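Local atomic coordinates of Beta/gama crystallin family protein (Methanosarcina acetivorans, PDB entry 3HZ2), a protein that binds calcium ions through a betagamma-crystallin domain built of two Greek key motifs, the part present in this chain. Residues 36-41 against 58-63. Residues are numbered along the deposited sequence; the frame is centred on the assembly and turned at random.
Sequences SSIKVK and WDLGPG. With CA (calcium ion), chain E.
Val40 and Gly63 form an antiparallel hydrogen-bonded pair. Val40 N lies 2.9 Å from Gly63 O, nearly in line with that C=O, while Gly63 N reaches a lone pair of Val40 O at 3.1 Å. At phi 150° a CB on Gly63 would jam against the carbonyl O of Pro62, which calls for glycine. The pair attaches 63-65 as an outer strand to the sheet of 4-8, 17-20 and 37-42, whereas Leu60 ends strand 56-60 of the second sheet; the chain thus crosses between the sheets of the Greek key betagamma-crystallin sandwich within 61-62. Apolar side chains bridge the two sheets. Ile38 and Leu60 meet at their CD1 methyls, 3.9 Å apart, the two side chains crossing at about a right angle beside Phe47. A chi1 of 178° turns Val40 CG1 away from its own N and over Pro62 CA and N, while Val40 CG2 sits 3.6 Å from Gly61 O and 4.2 Å from Leu60 CB. With an alanine here both branch methyls go, which would probably open a gap between Leu60, Pro62 and the Gly61 carbonyl. At the far end, Ser36 OG binds calcium at 2.5 Å, with Glu9 O, Lys34 O, Asn76 OD1 and three waters.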
# COMPACT_ATOMS: atom_id res chain seq x y z
N SER A 36 -0.75 -7.32 -1.33
CA SER A 36 -0.40 -7.88 -2.64
C SER A 36 -0.95 -7.13 -3.85
O SER A 36 -0.53 -7.37 -4.98
CB SER A 36 -0.84 -9.33 -2.71
OG SER A 36 -0.11 -10.09 -1.78
N SER A 37 -1.93 -6.27 -3.61
CA SER A 37 -2.49 -5.46 -4.69
C SER A 37 -2.88 -4.12 -4.09
O SER A 37 -3.17 -4.03 -2.90
CB SER A 37 -3.69 -6.17 -5.36
OG SER A 37 -4.71 -6.49 -4.43
N ILE A 38 -2.87 -3.08 -4.92
CA ILE A 38 -3.16 -1.74 -4.44
C ILE A 38 -3.92 -0.90 -5.46
O ILE A 38 -3.73 -1.06 -6.67
CB ILE A 38 -1.85 -0.98 -4.11
CG1 ILE A 38 -1.03 -1.76 -3.08
CG2 ILE A 38 -2.16 0.43 -3.62
CD1 ILE A 38 0.39 -1.23 -2.89
N LYS A 39 -4.76 0.00 -4.97
CA LYS A 39 -5.50 0.91 -5.83
C LYS A 39 -5.31 2.33 -5.31
O LYS A 39 -5.84 2.68 -4.26
CB LYS A 39 -7.00 0.59 -5.82
CG LYS A 39 -7.41 -0.65 -6.59
CD LYS A 39 -8.92 -0.75 -6.61
CE LYS A 39 -9.40 -2.07 -7.19
NZ LYS A 39 -10.90 -2.13 -7.20
N VAL A 40 -4.53 3.14 -6.02
CA VAL A 40 -4.32 4.52 -5.60
C VAL A 40 -5.40 5.35 -6.29
O VAL A 40 -5.31 5.64 -7.48
CB VAL A 40 -2.93 5.05 -6.02
CG1 VAL A 40 -2.78 6.50 -5.59
CG2 VAL A 40 -1.84 4.20 -5.38
N LYS A 41 -6.44 5.70 -5.53
CA LYS A 41 -7.56 6.48 -6.05
C LYS A 41 -7.14 7.91 -6.37
O LYS A 41 -7.57 8.48 -7.37
CB LYS A 41 -8.70 6.49 -5.03
CG LYS A 41 -9.13 5.11 -4.56
CD LYS A 41 -9.66 4.26 -5.70
CE LYS A 41 -10.91 4.88 -6.32
NZ LYS A 41 -11.41 4.10 -7.48
N TRP A 58 8.82 2.64 -1.96
CA TRP A 58 8.38 2.72 -3.35
C TRP A 58 7.24 3.73 -3.42
O TRP A 58 6.32 3.69 -2.61
CB TRP A 58 7.90 1.35 -3.81
CG TRP A 58 8.96 0.29 -3.74
CD1 TRP A 58 9.85 -0.04 -4.72
CD2 TRP A 58 9.27 -0.54 -2.61
NE1 TRP A 58 10.71 -1.02 -4.27
CE2 TRP A 58 10.37 -1.35 -2.98
CE3 TRP A 58 8.73 -0.68 -1.33
CZ2 TRP A 58 10.94 -2.29 -2.11
CZ3 TRP A 58 9.30 -1.62 -0.46
CH2 TRP A 58 10.39 -2.41 -0.86
N ASP A 59 7.30 4.64 -4.40
CA ASP A 59 6.27 5.66 -4.55
C ASP A 59 5.33 5.32 -5.70
O ASP A 59 5.76 5.14 -6.84
CB ASP A 59 6.90 7.03 -4.79
CG ASP A 59 7.78 7.48 -3.63
OD1 ASP A 59 7.52 7.05 -2.48
OD2 ASP A 59 8.71 8.27 -3.86
N LEU A 60 4.03 5.25 -5.39
CA LEU A 60 3.03 4.92 -6.39
C LEU A 60 2.02 6.04 -6.60
O LEU A 60 1.43 6.55 -5.64
CB LEU A 60 2.28 3.65 -5.99
CG LEU A 60 3.11 2.40 -5.71
CD1 LEU A 60 2.17 1.24 -5.38
CD2 LEU A 60 3.98 2.06 -6.91
N GLY A 61 1.83 6.42 -7.85
CA GLY A 61 0.88 7.47 -8.18
C GLY A 61 -0.47 6.86 -8.52
O GLY A 61 -0.63 5.64 -8.50
N PRO A 62 -1.47 7.69 -8.85
CA PRO A 62 -2.81 7.22 -9.20
C PRO A 62 -2.79 6.08 -10.22
O PRO A 62 -2.11 6.15 -11.24
CB PRO A 62 -3.48 8.47 -9.75
CG PRO A 62 -2.86 9.55 -8.92
CD PRO A 62 -1.40 9.16 -8.94
N GLY A 63 -3.56 5.04 -9.93
CA GLY A 63 -3.63 3.90 -10.82
C GLY A 63 -3.88 2.63 -10.04
O GLY A 63 -3.99 2.66 -8.81
CA CA E . -0.64 -11.36 0.27
O HOH W 1 0.55 -13.01 -1.48
O HOH W 2 -0.80 -12.49 2.58
O HOH W 3 -2.29 -13.42 -0.21